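Imidazolonepropionase (PDB 2Q09) catalyses the hydrolytic ring opening of imidazolone-5-propanoate to N-formimidoyl-L-glutamate, the third step in the breakdown of histidine. Local coordinates at residues A15-D20 with A346-T351; R168-L173 with R356-Q361; E272-L277 with A308-A313. All blocks are in the same frame, centred on the assembly; numbering follows the deposited sequence.

Interaction 1. Residues A15-D20 with A346-T351; sequences ATLRSD and AMAGVT
Leu-17 puts its branched end against the last turn of helix 343-349 and meets Met-347, Ala-348 and Thr-351 at once. Both of its methyl groups reach CG of Met-347, a selenomethionine, CD1 and CD2 each lying 4.0 Å from it. CD1 in addition covers Ala-348 CA, also at 4.0 Å, and the Thr-351 hydroxyl. The branch point itself lies against the threonine: Leu-17 CG is 3.6 Å from Thr-351 OG1. The leucine side chain stands roughly at right angles to both Met-347 and Thr-351, and its branched end meets both. Met-347 presents CG because that atom lies anti to its backbone N (chi1 -175°).

The hydroxyl buried under this leucine is already engaged. Thr-351 OG1 donates to Met-347 O at 2.8 Å, tilted 34° from the carbonyl plane, and Val-350 N reaches the same oxygen from the opposite face. Replacing Leu-17 by an alanine removes CG and both methyls, and would probably open a gap beside Met-347 and leave the Thr-351 hydroxyl without its apolar cover.

An ST turn brackets Leu-17, Thr-16 OG1 accepting from Arg-18 N at 3.3 Å. The open side begins at partly exposed Arg-18, followed by exposed Ser-19 and Asp-20. Arg-18 NH2 pairs with Asp-20 OD2 at 2.9 Å, by charge alone because the oxygen lies well out of the guanidinium plane. None of this side touches the helix.

Leu-17 O bonds to the Arg-352 guanidinium, a polar tie next to the apolar one. The loop follows strand 12-14, near the small beta domain that amidohydrolases carry beside their barrel. The join is van der Waals in character, mostly carbon on carbon, and the hydroxyl it covers spends its hydrogen bond on Met-347 O.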
loop_
_atom_site.group_PDB
_atom_site.type_symbol
_atom_site.label_atom_id
_atom_site.label_comp_id
_atom_site.label_asym_id
_atom_site.label_seq_id
_atom_site.Cartn_x
_atom_site.Cartn_y
_atom_site.Cartn_z
ATOM N N ALA A 15 4.588 -3.249 -21.176
ATOM C CA ALA A 15 3.200 -3.329 -20.737
ATOM C C ALA A 15 3.165 -1.986 -20.021
ATOM O O ALA A 15 3.433 -1.912 -18.825
ATOM C CB ALA A 15 3.006 -4.471 -19.734
ATOM N N THR A 16 2.858 -0.933 -20.767
ATOM C CA THR A 16 2.871 0.420 -20.234
ATOM C C THR A 16 1.876 0.719 -19.142
ATOM O O THR A 16 2.122 1.604 -18.319
ATOM C CB THR A 16 2.659 1.464 -21.357
ATOM O OG1 THR A 16 1.336 1.332 -21.888
ATOM C CG2 THR A 16 3.677 1.240 -22.484
ATOM N N LEU A 17 0.762 -0.006 -19.128
ATOM C CA LEU A 17 -0.277 0.252 -18.137
ATOM C C LEU A 17 -0.700 1.725 -18.239
ATOM O O LEU A 17 -1.103 2.343 -17.247
ATOM C CB LEU A 17 0.220 -0.064 -16.712
ATOM C CG LEU A 17 -0.015 -1.465 -16.117
ATOM C CD1 LEU A 17 -1.521 -1.715 -15.999
ATOM C CD2 LEU A 17 0.633 -2.544 -17.011
ATOM N N ARG A 18 -0.610 2.280 -19.446
ATOM C CA ARG A 18 -1.004 3.671 -19.670
ATOM C C ARG A 18 -2.507 3.835 -19.438
ATOM O O ARG A 18 -3.306 3.000 -19.859
ATOM C CB ARG A 18 -0.663 4.117 -21.096
ATOM C CG ARG A 18 0.813 4.327 -21.371
ATOM C CD ARG A 18 1.019 4.885 -22.778
ATOM N NE ARG A 18 0.383 6.189 -22.928
ATOM C CZ ARG A 18 0.232 6.823 -24.083
ATOM N NH1 ARG A 18 0.664 6.278 -25.205
ATOM N NH2 ARG A 18 -0.356 8.007 -24.113
ATOM N N SER A 19 -2.886 4.921 -18.776
ATOM C CA SER A 19 -4.291 5.192 -18.480
ATOM C C SER A 19 -5.166 5.354 -19.724
ATOM O O SER A 19 -6.372 5.141 -19.672
ATOM C CB SER A 19 -4.410 6.456 -17.626
ATOM O OG SER A 19 -3.838 7.566 -18.297
ATOM N N ASP A 20 -4.558 5.719 -20.845
ATOM C CA ASP A 20 -5.319 5.925 -22.069
ATOM C C ASP A 20 -5.254 4.739 -23.019
ATOM O O ASP A 20 -5.776 4.810 -24.135
ATOM C CB ASP A 20 -4.821 7.184 -22.776
ATOM C CG ASP A 20 -3.441 7.008 -23.371
ATOM O OD1 ASP A 20 -2.619 6.268 -22.789
ATOM O OD2 ASP A 20 -3.172 7.619 -24.422
ATOM N N ALA A 346 -6.233 -6.252 -11.498
ATOM C CA ALA A 346 -5.291 -6.439 -10.399
ATOM C C ALA A 346 -3.974 -5.726 -10.699
ATOM O O ALA A 346 -3.407 -5.079 -9.829
ATOM C CB ALA A 346 -5.046 -7.936 -10.162
HETATM N N MSE A 347 -3.496 -5.843 -11.937
HETATM C CA MSE A 347 -2.246 -5.200 -12.331
HETATM C C MSE A 347 -2.376 -3.673 -12.248
HETATM O O MSE A 347 -1.504 -2.987 -11.707
HETATM C CB MSE A 347 -1.841 -5.639 -13.746
HETATM C CG MSE A 347 -0.483 -5.113 -14.188
HETATM SE SE MSE A 347 0.940 -5.662 -12.990
HETATM C CE MSE A 347 2.452 -5.010 -14.063
ATOM N N ALA A 348 -3.476 -3.138 -12.766
ATOM C CA ALA A 348 -3.686 -1.698 -12.683
ATOM C C ALA A 348 -3.814 -1.353 -11.202
ATOM O O ALA A 348 -3.440 -0.260 -10.772
ATOM C CB ALA A 348 -4.954 -1.303 -13.421
ATOM N N GLY A 349 -4.335 -2.310 -10.431
ATOM C CA GLY A 349 -4.514 -2.112 -9.004
ATOM C C GLY A 349 -3.214 -1.941 -8.234
ATOM O O GLY A 349 -3.210 -1.330 -7.167
ATOM N N VAL A 350 -2.110 -2.482 -8.751
ATOM C CA VAL A 350 -0.824 -2.354 -8.066
ATOM C C VAL A 350 0.138 -1.428 -8.809
ATOM O O VAL A 350 1.331 -1.370 -8.494
ATOM C CB VAL A 350 -0.145 -3.731 -7.855
ATOM C CG1 VAL A 350 -1.071 -4.632 -7.031
ATOM C CG2 VAL A 350 0.188 -4.376 -9.200
ATOM N N THR A 351 -0.375 -0.723 -9.813
ATOM C CA THR A 351 0.446 0.226 -10.550
ATOM C C THR A 351 -0.258 1.574 -10.590
ATOM O O THR A 351 -0.161 2.360 -9.646
ATOM C CB THR A 351 0.738 -0.247 -12.004
ATOM O OG1 THR A 351 -0.487 -0.573 -12.678
ATOM C CG2 THR A 351 1.658 -1.477 -11.982
#

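Interaction 2. Residues R168-L173 with R356-Q361; sequences RVKTTL and RALGEQ
Lys-170, on strand 168-176, is met twice by segment 356-361: Leu-358 touches its aliphatic part and Glu-360 its charged end. The segment begins in the last turn of helix 352-357, where the backbone O of Arg-356 accepts a bond from Gly-359 N at 2.9 Å. Ala-357, next in line, leans on Cys-71 of strand 63-73.

Leu-358 is the first residue to reach across. Its CD1 packs against Lys-170 CG at 3.9 Å, and the two side chains meet at a slant. The same leucine also touches Ile-69, Cys-71, Thr-137 and Glu-139, residues of two further strands. This is the interior of the TIM barrel of the amidohydrolase superfamily: the turn after helix 352-357 projects Leu-358 onto inward-facing residues of strands 63-73, 135-141 and 168-176. Its side chain is about 7 Å from that of His-72, an iron ligand, and about 12 Å from the iron itself, so it lies near the metal site without being one of its ligands.

Gly-359, with a positive phi of 72°, is the C' residue of a Schellman motif that ends the helix, after which the Glu-360 side chain points to the strand. Glu-360 N closes the motif by bonding back into the last helical turn.

The carboxylate of Glu-360 then meets the lysine. NZ of Lys-170 donates to Glu-360 OE2 at 3.3 Å, a rather long salt bridge, arriving from above the carboxylate plane, 46° out of it. Both chains are bent where they meet: Lys-170 at chi2 and chi3 (the latter -68°), which brings NZ round beside the turn, and Glu-360 at its own chi2. Asp-209, in the loop before strand 210-213, also touches the lysine side chain. Gln-361, last of the segment, lays its CB over one face of the Arg-356 guanidinium, 3.8 Å above the plane.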
loop_
_atom_site.group_PDB
_atom_site.type_symbol
_atom_site.label_atom_id
_atom_site.label_comp_id
_atom_site.label_asym_id
_atom_site.label_seq_id
_atom_site.Cartn_x
_atom_site.Cartn_y
_atom_site.Cartn_z
ATOM N N ARG A 168 11.044 2.841 -2.623
ATOM C CA ARG A 168 10.447 4.096 -2.182
ATOM C C ARG A 168 9.452 3.814 -1.060
ATOM O O ARG A 168 8.638 2.888 -1.150
ATOM C CB ARG A 168 9.729 4.795 -3.340
ATOM C CG ARG A 168 10.637 5.159 -4.508
ATOM C CD ARG A 168 9.825 5.749 -5.658
ATOM N NE ARG A 168 10.618 5.901 -6.878
ATOM C CZ ARG A 168 11.451 6.907 -7.120
ATOM N NH1 ARG A 168 11.610 7.879 -6.225
ATOM N NH2 ARG A 168 12.133 6.940 -8.261
ATOM N N VAL A 169 9.517 4.608 -0.001
ATOM C CA VAL A 169 8.615 4.418 1.123
ATOM C C VAL A 169 7.761 5.645 1.371
ATOM O O VAL A 169 8.273 6.760 1.440
ATOM C CB VAL A 169 9.391 4.104 2.427
ATOM C CG1 VAL A 169 8.425 3.969 3.595
ATOM C CG2 VAL A 169 10.208 2.830 2.255
ATOM N N LYS A 170 6.457 5.438 1.488
ATOM C CA LYS A 170 5.537 6.522 1.793
ATOM C C LYS A 170 5.094 6.200 3.216
ATOM O O LYS A 170 4.729 5.056 3.516
ATOM C CB LYS A 170 4.331 6.501 0.855
ATOM C CG LYS A 170 4.690 6.628 -0.628
ATOM C CD LYS A 170 5.377 7.947 -0.955
ATOM C CE LYS A 170 4.443 9.138 -0.798
ATOM N NZ LYS A 170 5.078 10.382 -1.301
ATOM N N THR A 171 5.135 7.190 4.097
ATOM C CA THR A 171 4.742 6.951 5.478
ATOM C C THR A 171 3.347 7.462 5.768
ATOM O O THR A 171 2.908 8.460 5.195
ATOM C CB THR A 171 5.719 7.623 6.458
ATOM O OG1 THR A 171 5.745 9.034 6.208
ATOM C CG2 THR A 171 7.124 7.051 6.279
ATOM N N THR A 172 2.663 6.789 6.683
ATOM C CA THR A 172 1.319 7.181 7.044
ATOM C C THR A 172 1.126 7.090 8.549
ATOM O O THR A 172 1.362 6.041 9.155
ATOM C CB THR A 172 0.279 6.288 6.345
ATOM O OG1 THR A 172 0.423 6.408 4.920
ATOM C CG2 THR A 172 -1.127 6.715 6.727
ATOM N N LEU A 173 0.701 8.196 9.150
ATOM C CA LEU A 173 0.464 8.241 10.584
ATOM C C LEU A 173 -0.892 7.618 10.898
ATOM O O LEU A 173 -1.929 8.145 10.501
ATOM C CB LEU A 173 0.474 9.688 11.075
ATOM C CG LEU A 173 0.211 9.854 12.571
ATOM C CD1 LEU A 173 1.384 9.297 13.354
ATOM C CD2 LEU A 173 0.011 11.335 12.899
ATOM N N ARG A 356 -1.986 6.399 -7.603
ATOM C CA ARG A 356 -2.962 7.441 -7.303
ATOM C C ARG A 356 -3.348 7.426 -5.825
ATOM O O ARG A 356 -3.516 8.482 -5.211
ATOM C CB ARG A 356 -4.219 7.261 -8.165
ATOM C CG ARG A 356 -5.250 8.397 -8.021
ATOM C CD ARG A 356 -6.403 8.222 -9.009
ATOM N NE ARG A 356 -5.958 8.378 -10.392
ATOM C CZ ARG A 356 -5.733 9.552 -10.977
ATOM N NH1 ARG A 356 -5.918 10.683 -10.307
ATOM N NH2 ARG A 356 -5.306 9.594 -12.230
ATOM N N ALA A 357 -3.501 6.232 -5.263
ATOM C CA ALA A 357 -3.861 6.091 -3.851
ATOM C C ALA A 357 -2.798 6.712 -2.940
ATOM O O ALA A 357 -3.067 7.024 -1.782
ATOM C CB ALA A 357 -4.048 4.617 -3.500
ATOM N N LEU A 358 -1.591 6.884 -3.466
ATOM C CA LEU A 358 -0.502 7.472 -2.695
ATOM C C LEU A 358 -0.223 8.897 -3.161
ATOM O O LEU A 358 0.757 9.508 -2.742
ATOM C CB LEU A 358 0.770 6.624 -2.835
ATOM C CG LEU A 358 0.686 5.163 -2.374
ATOM C CD1 LEU A 358 2.020 4.470 -2.569
ATOM C CD2 LEU A 358 0.271 5.115 -0.906
ATOM N N GLY A 359 -1.090 9.409 -4.029
ATOM C CA GLY A 359 -0.940 10.758 -4.550
ATOM C C GLY A 359 0.209 10.906 -5.527
ATOM O O GLY A 359 0.704 12.014 -5.752
ATOM N N GLU A 360 0.634 9.795 -6.118
ATOM C CA GLU A 360 1.741 9.811 -7.066
ATOM C C GLU A 360 1.314 9.528 -8.509
ATOM O O GLU A 360 2.140 9.128 -9.334
ATOM C CB GLU A 360 2.790 8.783 -6.644
ATOM C CG GLU A 360 3.472 9.072 -5.310
ATOM C CD GLU A 360 4.323 10.330 -5.343
ATOM O OE1 GLU A 360 5.059 10.523 -6.333
ATOM O OE2 GLU A 360 4.265 11.114 -4.375
ATOM N N GLN A 361 0.035 9.734 -8.812
ATOM C CA GLN A 361 -0.482 9.470 -10.154
ATOM C C GLN A 361 0.335 10.108 -11.282
ATOM O O GLN A 361 0.430 9.546 -12.375
ATOM C CB GLN A 361 -1.941 9.934 -10.267
ATOM C CG GLN A 361 -2.153 11.414 -9.956
ATOM C CD GLN A 361 -2.388 11.672 -8.480
ATOM O OE1 GLN A 361 -1.900 10.941 -7.621
ATOM N NE2 GLN A 361 -3.132 12.725 -8.179
#

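Interaction 3. Residues E272-L277 with A308-A313; sequences EGIQAL and AGVPMA
Val-310 aims its CG2 methyl at helix 271-280, between Ile-274 and Leu-277, residues one turn apart on the same face. The valine side chain holds its two branches differently: CG1 is anti to the backbone N (chi1 176°), while CG2 lies beside that N and is the branch that does the touching. CG2 is 3.9 Å from Ile-274 O, so it rests on the helix backbone as well as on side chains. It also lies 4.2 Å from Leu-277 CB. Leu-277 therefore offers the base of its side chain here, and it touches Ala-256, Leu-269 and Val-282 as well. The backbones come nearest at this same pair, with Leu-277 CA 6.8 Å from Val-310 CA.

Ile-274 also touches with one branch, CG2. This methyl, anti to the backbone N, meets the methyl of Ala-308, CB, at 3.5 Å, tighter than carbon atoms usually pack. The same CG2 stands 4.2 Å from Val-310 CG2, so one isoleucine methyl lies against two residues of the loop. Ile-274 further contacts Ala-304 and Leu-305 of helix 302-307, which leads into Ala-308.

Gly-309, with phi 72°, is the C' residue of a Schellman motif that ends helix 302-307; the residues on either side of it, Ala-308 and Val-310, both point their CB toward helix 271-280. The side-chain contacts are all apolar and largely buried, with Ala-308 at their partly exposed border.

Past Val-310 the chain enters strand 312-314, which runs parallel to strand 283-286 and bonds to it through Ala-313. Helix 271-280 thus packs on the turn joining a neighbouring helix to its following strand, an arrangement typical of the outer layer of a (beta/alpha)8 barrel, in which successive helices surround the parallel strands.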
loop_
_atom_site.group_PDB
_atom_site.type_symbol
_atom_site.label_atom_id
_atom_site.label_comp_id
_atom_site.label_asym_id
_atom_site.label_seq_id
_atom_site.Cartn_x
_atom_site.Cartn_y
_atom_site.Cartn_z
ATOM N N GLU A 272 -24.386 5.404 -1.777
ATOM C CA GLU A 272 -24.143 6.814 -1.504
ATOM C C GLU A 272 -22.648 7.074 -1.385
ATOM O O GLU A 272 -22.133 8.058 -1.912
ATOM C CB GLU A 272 -24.846 7.229 -0.210
ATOM C CG GLU A 272 -26.365 7.114 -0.251
ATOM C CD GLU A 272 -26.858 5.694 -0.477
ATOM O OE1 GLU A 272 -26.365 4.774 0.206
ATOM O OE2 GLU A 272 -27.748 5.499 -1.330
ATOM N N GLY A 273 -21.956 6.187 -0.680
ATOM C CA GLY A 273 -20.522 6.335 -0.517
ATOM C C GLY A 273 -19.812 6.179 -1.843
ATOM O O GLY A 273 -18.903 6.944 -2.170
ATOM N N ILE A 274 -20.231 5.187 -2.619
ATOM C CA ILE A 274 -19.631 4.934 -3.920
ATOM C C ILE A 274 -19.773 6.168 -4.802
ATOM O O ILE A 274 -18.837 6.543 -5.511
ATOM C CB ILE A 274 -20.292 3.717 -4.608
ATOM C CG1 ILE A 274 -19.951 2.442 -3.827
ATOM C CG2 ILE A 274 -19.828 3.612 -6.054
ATOM C CD1 ILE A 274 -20.510 1.175 -4.431
ATOM N N GLN A 275 -20.936 6.803 -4.738
ATOM C CA GLN A 275 -21.190 8.003 -5.524
ATOM C C GLN A 275 -20.240 9.119 -5.095
ATOM O O GLN A 275 -19.757 9.886 -5.922
ATOM C CB GLN A 275 -22.642 8.465 -5.348
ATOM C CG GLN A 275 -23.695 7.408 -5.667
ATOM C CD GLN A 275 -23.348 6.565 -6.882
ATOM O OE1 GLN A 275 -22.834 7.066 -7.881
ATOM N NE2 GLN A 275 -23.649 5.275 -6.802
ATOM N N ALA A 276 -19.971 9.197 -3.792
ATOM C CA ALA A 276 -19.079 10.216 -3.254
ATOM C C ALA A 276 -17.660 9.959 -3.729
ATOM O O ALA A 276 -16.951 10.886 -4.115
ATOM C CB ALA A 276 -19.129 10.205 -1.730
ATOM N N LEU A 277 -17.239 8.697 -3.688
ATOM C CA LEU A 277 -15.898 8.342 -4.128
ATOM C C LEU A 277 -15.704 8.692 -5.599
ATOM O O LEU A 277 -14.686 9.263 -5.976
ATOM C CB LEU A 277 -15.638 6.844 -3.912
ATOM C CG LEU A 277 -15.816 6.328 -2.478
ATOM C CD1 LEU A 277 -15.205 4.940 -2.362
ATOM C CD2 LEU A 277 -15.149 7.276 -1.493
ATOM N N ALA A 308 -19.606 2.324 -11.273
ATOM C CA ALA A 308 -19.426 3.753 -11.009
ATOM C C ALA A 308 -18.074 4.271 -11.486
ATOM O O ALA A 308 -17.793 5.462 -11.382
ATOM C CB ALA A 308 -19.603 4.040 -9.520
ATOM N N GLY A 309 -17.235 3.382 -12.004
ATOM C CA GLY A 309 -15.936 3.808 -12.500
ATOM C C GLY A 309 -14.927 4.190 -11.428
ATOM O O GLY A 309 -13.965 4.902 -11.706
ATOM N N VAL A 310 -15.136 3.724 -10.202
ATOM C CA VAL A 310 -14.203 4.042 -9.125
ATOM C C VAL A 310 -12.972 3.156 -9.272
ATOM O O VAL A 310 -13.079 1.931 -9.285
ATOM C CB VAL A 310 -14.833 3.801 -7.741
ATOM C CG1 VAL A 310 -13.798 4.035 -6.640
ATOM C CG2 VAL A 310 -16.010 4.738 -7.539
ATOM N N PRO A 311 -11.784 3.764 -9.407
ATOM C CA PRO A 311 -10.556 2.976 -9.550
ATOM C C PRO A 311 -10.297 2.149 -8.293
ATOM O O PRO A 311 -10.443 2.636 -7.176
ATOM C CB PRO A 311 -9.492 4.038 -9.787
ATOM C CG PRO A 311 -10.027 5.234 -9.058
ATOM C CD PRO A 311 -11.494 5.208 -9.415
HETATM N N MSE A 312 -9.933 0.885 -8.477
HETATM C CA MSE A 312 -9.691 0.007 -7.343
HETATM C C MSE A 312 -8.240 -0.433 -7.259
HETATM O O MSE A 312 -7.692 -1.025 -8.200
HETATM C CB MSE A 312 -10.585 -1.236 -7.433
HETATM C CG MSE A 312 -12.081 -0.940 -7.581
HETATM SE SE MSE A 312 -13.072 -2.600 -7.797
HETATM C CE MSE A 312 -12.608 -3.005 -9.609
ATOM N N ALA A 313 -7.611 -0.127 -6.134
ATOM C CA ALA A 313 -6.237 -0.540 -5.921
ATOM C C ALA A 313 -6.303 -1.855 -5.150
ATOM O O ALA A 313 -7.327 -2.168 -4.539
ATOM C CB ALA A 313 -5.479 0.518 -5.103
#

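Interactions 1 and 3 are buried and mainly apolar, made of aliphatic branches, whereas interaction 2, only partly buried, adds a salt bridge to its leucine-lysine packing. Their places in the fold differ accordingly: interaction 2 lies nearest the middle of the chain, within the barrel, interaction 3 between outer helix and loop, and interaction 1 where an N-terminal loop meets a barrel-side helix. Interactions 1 and 2 draw on consecutive helices, 343-349 and 352-357, and their centres are about 17 Å apart. Interactions 1 and 3 touch directly, Gly-349 O lying 3.6 Å from Ala-313 CB. Interactions 2 and 3 do not touch, their nearest atoms being about 5 Å apart, though each involves a barrel strand, 168-176 and 312-314.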